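Local coordinates for protein TsrD (Streptomyces laurentii, PDB 5X7L) that is a SnoaL-like member of the NTF2 clan, an alpha+beta protein whose helices pack against an antiparallel sheet, at residues 51-54 against 55-58; 30-33 against 34-38; 22-25 against 26-29. One frame throughout, in Å; residues are numbered along the deposited sequence.

Contact 1 of 3, residues 51-54 against 55-58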
loop_
_atom_site.group_PDB
_atom_site.type_symbol
_atom_site.label_atom_id
_atom_site.label_comp_id
_atom_site.label_asym_id
_atom_site.label_seq_id
_atom_site.Cartn_x
_atom_site.Cartn_y
_atom_site.Cartn_z
ATOM N N ARG B 51 3.324 13.810 -15.719
ATOM C CA ARG B 51 3.842 15.177 -15.708
ATOM C C ARG B 51 2.809 16.133 -15.113
ATOM O O ARG B 51 3.153 17.037 -14.349
ATOM C CB ARG B 51 4.217 15.633 -17.116
ATOM C CG ARG B 51 5.357 14.856 -17.742
ATOM C CD ARG B 51 5.498 15.207 -19.207
ATOM N NE ARG B 51 6.627 14.530 -19.825
ATOM C CZ ARG B 51 6.865 14.506 -21.133
ATOM N NH1 ARG B 51 6.027 15.090 -21.981
ATOM N NH2 ARG B 51 7.943 13.890 -21.598
ATOM N N ALA B 52 1.542 15.922 -15.464
ATOM C CA ALA B 52 0.452 16.741 -14.934
ATOM C C ALA B 52 0.346 16.619 -13.411
ATOM O O ALA B 52 0.068 17.603 -12.721
ATOM C CB ALA B 52 -0.869 16.361 -15.592
ATOM N N ALA B 53 0.565 15.417 -12.892
ATOM C CA ALA B 53 0.555 15.207 -11.445
ATOM C C ALA B 53 1.651 16.027 -10.758
ATOM O O ALA B 53 1.401 16.663 -9.734
ATOM C CB ALA B 53 0.702 13.728 -11.115
ATOM N N ILE B 54 2.855 16.028 -11.329
ATOM C CA ILE B 54 3.961 16.814 -10.771
ATOM C C ILE B 54 3.585 18.288 -10.685
ATOM O O ILE B 54 3.798 18.927 -9.656
ATOM C CB ILE B 54 5.263 16.678 -11.604
ATOM C CG1 ILE B 54 5.777 15.235 -11.597
ATOM C CG2 ILE B 54 6.342 17.630 -11.090
ATOM C CD1 ILE B 54 6.069 14.666 -10.225
ATOM N N ARG B 55 3.019 18.823 -11.762
ATOM C CA ARG B 55 2.627 20.228 -11.792
ATOM C C ARG B 55 1.550 20.525 -10.752
ATOM O O ARG B 55 1.591 21.563 -10.093
ATOM C CB ARG B 55 2.139 20.628 -13.184
ATOM C CG ARG B 55 3.212 20.537 -14.255
ATOM C CD ARG B 55 2.804 21.283 -15.513
ATOM N NE ARG B 55 1.559 20.766 -16.076
ATOM C CZ ARG B 55 1.473 19.724 -16.900
ATOM N NH1 ARG B 55 2.564 19.061 -17.271
ATOM N NH2 ARG B 55 0.287 19.336 -17.351
ATOM N N ARG B 56 0.601 19.607 -10.598
ATOM C CA ARG B 56 -0.477 19.781 -9.624
ATOM C C ARG B 56 0.057 19.812 -8.194
ATOM O O ARG B 56 -0.311 20.690 -7.411
ATOM C CB ARG B 56 -1.526 18.674 -9.767
ATOM C CG ARG B 56 -2.605 18.704 -8.695
ATOM C CD ARG B 56 -3.714 17.700 -8.975
ATOM N NE ARG B 56 -3.206 16.338 -9.138
ATOM C CZ ARG B 56 -2.863 15.527 -8.138
ATOM N NH1 ARG B 56 -2.962 15.927 -6.874
ATOM N NH2 ARG B 56 -2.415 14.306 -8.408
ATOM N N TRP B 57 0.915 18.859 -7.850
ATOM C CA TRP B 57 1.486 18.823 -6.505
ATOM C C TRP B 57 2.331 20.062 -6.220
ATOM O O TRP B 57 2.303 20.594 -5.112
ATOM C CB TRP B 57 2.336 17.573 -6.297
ATOM C CG TRP B 57 1.562 16.295 -6.216
ATOM C CD1 TRP B 57 1.691 15.215 -7.035
ATOM C CD2 TRP B 57 0.554 15.952 -5.255
ATOM N NE1 TRP B 57 0.825 14.221 -6.652
ATOM C CE2 TRP B 57 0.114 14.648 -5.562
ATOM C CE3 TRP B 57 -0.025 16.622 -4.171
ATOM C CZ2 TRP B 57 -0.873 13.998 -4.820
ATOM C CZ3 TRP B 57 -1.008 15.974 -3.434
ATOM C CH2 TRP B 57 -1.422 14.675 -3.764
ATOM N N ALA B 58 3.072 20.520 -7.228
ATOM C CA ALA B 58 3.918 21.705 -7.089
ATOM C C ALA B 58 3.102 22.957 -6.770
ATOM O O ALA B 58 3.613 23.896 -6.155
ATOM C CB ALA B 58 4.741 21.921 -8.351
#
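Arg55 and Trp57 reach back along helix 47-60 to Ala52 and Ala53, in the i to i-3 and i to i-4 spacings of an alpha-helix, here a helix of the SnoaL-like, NTF2-type fold. The Arg55 chain bends at its third torsion (chi3 -59°), which swings the guanidinium over the preceding turn. Ala52 CA lies over one face of that group, 3.5 Å from its plane and toward the rim, while Arg55 NH2 is 3.6 Å from Ala52 CB. Arg51 takes another course: its extended chain leads away from Arg55 and forms a salt bridge to Glu48, and its NE stays 6.6 Å from Arg55 NH1, so the two positive groups do not meet. A bend in the Arg56 chain brings NH1 over one face of the neighbouring Trp57 indole, 3.4 Å above the ring plane and again toward the rim, and Arg56 NH2 comes to 4.2 Å from Ala53 CB. Trp57 itself meets Phe84 edge to face and lies about 4 Å from a bound isopropyl alcohol, while Ile54 packs on helix 6-22. Below the side chains the helical bonds are regular; the straightest runs from Trp57 N to Ala53 O (2.9 Å, 171° at the hydrogen), and the same oxygen lies 3.1 Å from Trp57 CD1, oblique to the indole ring.

Contact 2 of 3, residues 30-33 against 34-38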
loop_
_atom_site.group_PDB
_atom_site.type_symbol
_atom_site.label_atom_id
_atom_site.label_comp_id
_atom_site.label_asym_id
_atom_site.label_seq_id
_atom_site.Cartn_x
_atom_site.Cartn_y
_atom_site.Cartn_z
ATOM N N HIS B 30 13.469 10.090 -17.186
ATOM C CA HIS B 30 14.520 9.132 -16.875
ATOM C C HIS B 30 14.040 7.951 -16.045
ATOM O O HIS B 30 14.833 7.074 -15.720
ATOM C CB HIS B 30 15.666 9.853 -16.173
ATOM C CG HIS B 30 16.215 10.985 -16.976
ATOM N ND1 HIS B 30 17.217 10.816 -17.908
ATOM C CD2 HIS B 30 15.859 12.290 -17.037
ATOM C CE1 HIS B 30 17.476 11.975 -18.484
ATOM N NE2 HIS B 30 16.663 12.885 -17.979
ATOM N N CYS B 31 12.751 7.911 -15.714
ATOM C CA CYS B 31 12.216 6.759 -14.982
ATOM C C CYS B 31 10.864 6.233 -15.461
ATOM O O CYS B 31 10.535 5.093 -15.150
ATOM C CB CYS B 31 12.142 7.053 -13.480
ATOM S SG CYS B 31 11.082 8.437 -13.021
ATOM N N LEU B 32 10.090 7.038 -16.193
ATOM C CA LEU B 32 8.779 6.601 -16.676
ATOM C C LEU B 32 8.757 6.381 -18.178
ATOM O O LEU B 32 9.348 7.139 -18.946
ATOM C CB LEU B 32 7.687 7.609 -16.320
ATOM C CG LEU B 32 7.525 8.009 -14.853
ATOM C CD1 LEU B 32 6.248 8.807 -14.689
ATOM C CD2 LEU B 32 7.527 6.816 -13.910
ATOM N N HIS B 33 8.036 5.343 -18.580
ATOM C CA HIS B 33 7.818 5.032 -19.983
ATOM C C HIS B 33 7.014 6.147 -20.656
ATOM O O HIS B 33 6.046 6.637 -20.076
ATOM C CB HIS B 33 7.060 3.710 -20.090
ATOM C CG HIS B 33 7.241 3.011 -21.397
ATOM N ND1 HIS B 33 6.636 3.436 -22.558
ATOM C CD2 HIS B 33 7.950 1.907 -21.724
ATOM C CE1 HIS B 33 6.970 2.629 -23.548
ATOM N NE2 HIS B 33 7.765 1.691 -23.068
ATOM N N PRO B 34 7.392 6.545 -21.884
ATOM C CA PRO B 34 6.587 7.559 -22.578
ATOM C C PRO B 34 5.120 7.151 -22.764
ATOM O O PRO B 34 4.248 8.014 -22.840
ATOM C CB PRO B 34 7.292 7.699 -23.933
ATOM C CG PRO B 34 8.704 7.325 -23.652
ATOM C CD PRO B 34 8.618 6.216 -22.634
ATOM N N GLU B 35 4.860 5.848 -22.815
ATOM C CA GLU B 35 3.503 5.320 -22.962
ATOM C C GLU B 35 2.955 4.820 -21.621
ATOM O O GLU B 35 2.199 3.847 -21.569
ATOM C CB GLU B 35 3.479 4.201 -24.007
ATOM C CG GLU B 35 3.962 4.656 -25.377
ATOM C CD GLU B 35 3.927 3.548 -26.409
ATOM O OE1 GLU B 35 4.716 2.589 -26.285
ATOM O OE2 GLU B 35 3.112 3.641 -27.349
ATOM N N TYR B 36 3.335 5.509 -20.546
ATOM C CA TYR B 36 2.891 5.186 -19.193
ATOM C C TYR B 36 1.383 4.978 -19.118
ATOM O O TYR B 36 0.618 5.724 -19.731
ATOM C CB TYR B 36 3.287 6.304 -18.224
ATOM C CG TYR B 36 3.281 5.844 -16.792
ATOM C CD1 TYR B 36 4.385 5.197 -16.259
ATOM C CD2 TYR B 36 2.167 6.023 -15.978
ATOM C CE1 TYR B 36 4.390 4.743 -14.956
ATOM C CE2 TYR B 36 2.166 5.577 -14.665
ATOM C CZ TYR B 36 3.284 4.937 -14.163
ATOM O OH TYR B 36 3.309 4.482 -12.868
ATOM N N ARG B 37 0.968 3.974 -18.352
ATOM C CA ARG B 37 -0.445 3.630 -18.236
ATOM C C ARG B 37 -0.934 3.856 -16.810
ATOM O O ARG B 37 -0.893 2.951 -15.981
ATOM C CB ARG B 37 -0.673 2.171 -18.649
ATOM C CG ARG B 37 -0.165 1.828 -20.045
ATOM C CD ARG B 37 -0.429 0.373 -20.413
ATOM N NE ARG B 37 0.272 -0.573 -19.544
ATOM C CZ ARG B 37 1.500 -1.045 -19.754
ATOM N NH1 ARG B 37 2.210 -0.662 -20.809
ATOM N NH2 ARG B 37 2.028 -1.910 -18.897
ATOM N N HIS B 38 -1.390 5.070 -16.518
ATOM C CA HIS B 38 -1.936 5.365 -15.197
ATOM C C HIS B 38 -3.231 4.565 -15.000
ATOM O O HIS B 38 -4.065 4.511 -15.907
ATOM C CB HIS B 38 -2.203 6.862 -15.044
ATOM C CG HIS B 38 -2.386 7.299 -13.627
ATOM N ND1 HIS B 38 -3.485 6.947 -12.875
ATOM C CD2 HIS B 38 -1.611 8.066 -12.824
ATOM C CE1 HIS B 38 -3.378 7.471 -11.668
ATOM N NE2 HIS B 38 -2.250 8.156 -11.611
#
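His33 is joined to Tyr36 and Glu35 by two hydrogen bonds, one through its backbone and one through its ring. Tyr36 N donates to His33 O at 3.0 Å, closing a type I beta turn; the bond is bent (133° at the hydrogen), and the donor stands well above the carbonyl plane. Glu35 N donates to His33 ND1, also at 3.0 Å but straighter, and it sits exactly in the plane of the imidazole. The ring reaches this position because His33 CG is turned opposite its backbone N (chi1 -157°), beside the carbonyl carbon and hence near the chain that follows. With ND1 accepting here and NE2 bonded to Asp114, both ring nitrogens have partners and the rotation of the ring is fixed.

The polar side chains add a looser contact. Glu35 runs alongside His33 in the same direction, with its carboxylate 21° from the ring plane; Glu35 OE1 comes to 3.5 Å from His33 CE1.

The apolar part is the pair Leu32 and Tyr36: Leu32 CD2 meets Tyr36 CE1 at 3.9 Å, and the methyl group approaches the ring obliquely. Met50 of helix 47-60 touches both residues, and the Tyr36 hydroxyl is hydrogen-bonded to His120, with isopropyl alcohol about 4 Å from the tyrosine side chain.

Together these contacts make a type I turn that takes the chain round the corner between the short, weakly bonded strands 32-33 and 36-37, which lie along strand 116-124 of the antiparallel sheet in this NTF2-like fold.

Contact 3 of 3, residues 22-25 against 26-29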
loop_
_atom_site.group_PDB
_atom_site.type_symbol
_atom_site.label_atom_id
_atom_site.label_comp_id
_atom_site.label_asym_id
_atom_site.label_seq_id
_atom_site.Cartn_x
_atom_site.Cartn_y
_atom_site.Cartn_z
ATOM N N GLU B 22 11.786 18.257 -6.430
ATOM C CA GLU B 22 12.219 19.452 -7.154
ATOM C C GLU B 22 11.099 20.087 -7.974
ATOM O O GLU B 22 11.286 21.157 -8.547
ATOM C CB GLU B 22 13.399 19.115 -8.069
ATOM C CG GLU B 22 14.601 18.573 -7.318
ATOM C CD GLU B 22 15.707 18.078 -8.229
ATOM O OE1 GLU B 22 15.720 18.444 -9.425
ATOM O OE2 GLU B 22 16.570 17.317 -7.744
ATOM N N GLY B 23 9.936 19.439 -8.024
ATOM C CA GLY B 23 8.838 19.901 -8.869
ATOM C C GLY B 23 9.274 20.065 -10.316
ATOM O O GLY B 23 8.890 21.024 -10.984
ATOM N N ASP B 24 10.088 19.124 -10.789
ATOM C CA ASP B 24 10.671 19.180 -12.125
ATOM C C ASP B 24 10.269 17.919 -12.881
ATOM O O ASP B 24 10.877 16.863 -12.695
ATOM C CB ASP B 24 12.197 19.300 -12.033
ATOM C CG ASP B 24 12.869 19.441 -13.393
ATOM O OD1 ASP B 24 12.192 19.297 -14.434
ATOM O OD2 ASP B 24 14.091 19.692 -13.424
ATOM N N PRO B 25 9.235 18.021 -13.736
ATOM C CA PRO B 25 8.771 16.841 -14.468
ATOM C C PRO B 25 9.828 16.182 -15.351
ATOM O O PRO B 25 9.657 15.024 -15.710
ATOM C CB PRO B 25 7.626 17.391 -15.327
ATOM C CG PRO B 25 7.149 18.596 -14.598
ATOM C CD PRO B 25 8.390 19.199 -14.003
ATOM N N ARG B 26 10.901 16.890 -15.703
ATOM C CA ARG B 26 11.922 16.305 -16.578
ATOM C C ARG B 26 12.572 15.053 -15.984
ATOM O O ARG B 26 12.997 14.164 -16.723
ATOM C CB ARG B 26 12.993 17.337 -16.933
ATOM C CG ARG B 26 12.471 18.478 -17.793
ATOM C CD ARG B 26 13.528 19.539 -18.016
ATOM N NE ARG B 26 13.918 20.160 -16.756
ATOM C CZ ARG B 26 14.760 21.182 -16.644
ATOM N NH1 ARG B 26 15.314 21.721 -17.725
ATOM N NH2 ARG B 26 15.042 21.665 -15.442
ATOM N N HIS B 27 12.637 14.964 -14.660
ATOM C CA HIS B 27 13.147 13.750 -14.030
ATOM C C HIS B 27 12.347 12.507 -14.423
ATOM O O HIS B 27 12.892 11.399 -14.453
ATOM C CB HIS B 27 13.153 13.895 -12.515
ATOM C CG HIS B 27 14.319 14.667 -11.998
ATOM N ND1 HIS B 27 15.605 14.179 -12.042
ATOM C CD2 HIS B 27 14.398 15.890 -11.424
ATOM C CE1 HIS B 27 16.431 15.067 -11.519
ATOM N NE2 HIS B 27 15.723 16.115 -11.136
ATOM N N LEU B 28 11.060 12.680 -14.717
ATOM C CA LEU B 28 10.218 11.555 -15.122
ATOM C C LEU B 28 10.663 10.937 -16.442
ATOM O O LEU B 28 10.403 9.764 -16.695
ATOM C CB LEU B 28 8.752 11.974 -15.229
ATOM C CG LEU B 28 8.115 12.467 -13.931
ATOM C CD1 LEU B 28 6.655 12.801 -14.179
ATOM C CD2 LEU B 28 8.250 11.438 -12.812
ATOM N N ASP B 29 11.331 11.710 -17.287
ATOM C CA ASP B 29 11.791 11.170 -18.561
ATOM C C ASP B 29 12.846 10.092 -18.359
ATOM O O ASP B 29 13.080 9.271 -19.245
ATOM C CB ASP B 29 12.321 12.289 -19.450
ATOM C CG ASP B 29 11.232 13.253 -19.847
ATOM O OD1 ASP B 29 10.189 12.783 -20.353
ATOM O OD2 ASP B 29 11.393 14.470 -19.627
HETATM O O HOH W 1 8.961 14.857 -18.295
#
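Asp24 is gripped by Arg26, a residue only two places further on, through both its backbone and its guanidinium group. Asp24 OD1 accepts from Arg26 N at 3.0 Å, an Asx turn, and again from Arg26 NE at 3.0 Å; the second bond uses the syn lone pair, whereas the backbone donor stands above the carboxylate plane. Arg26 NH2 completes the side-on salt bridge to Asp24 OD2, likewise at 3.0 Å. The Arg26 chain folds back to do this by bending at its third torsion (chi3 -63°), and the two flat groups end 39° apart.

The His27 ring passes beside Asp24 and reaches back to Glu22. Its NE2 donates to Glu22 OE1 at 2.9 Å, with the oxygen in the imidazole plane but met from above its own carboxylate plane; ring and carboxylate stand nearly perpendicular. The far nitrogen, His27 ND1, is bonded to His15 of helix 6-22.

The backbone turns sharply here: Gly23, with positive phi, is the C' residue of a Schellman motif that ends that helix, after which Asp24 O accepts from His27 N and Pro25 O from Leu28 N at 2.9 Å. A water also donates to Pro25 O and to Asp29 OD2, while Asp29 OD1 is in a salt bridge with Arg51 of helix 47-60. Three N-H donors of Arg26 (N, NE and NH2) converge on the Asp24 carboxylate, which would probably favour its ionised form.

How the contacts relate
From the N terminus the three contacts come in series, none nested in or crossing another. Contact 3 (22-29) closes the loop at the end of helix 6-22, and contact 2 (30-38) begins directly after it, turning the chain between strands 32-33 and 36-37. Further on, contact 1 (51-58) lies within helix 47-60 and closes no loop. Although separated in sequence, contacts 1 and 3 touch: besides a salt bridge, Ile54 packs on Pro25 and Leu28, joining the loop to the helix. Contacts 1 and 2 do not touch, their nearest atoms being about 6 Å apart, and contacts 2 and 3 meet only where their segments adjoin in sequence.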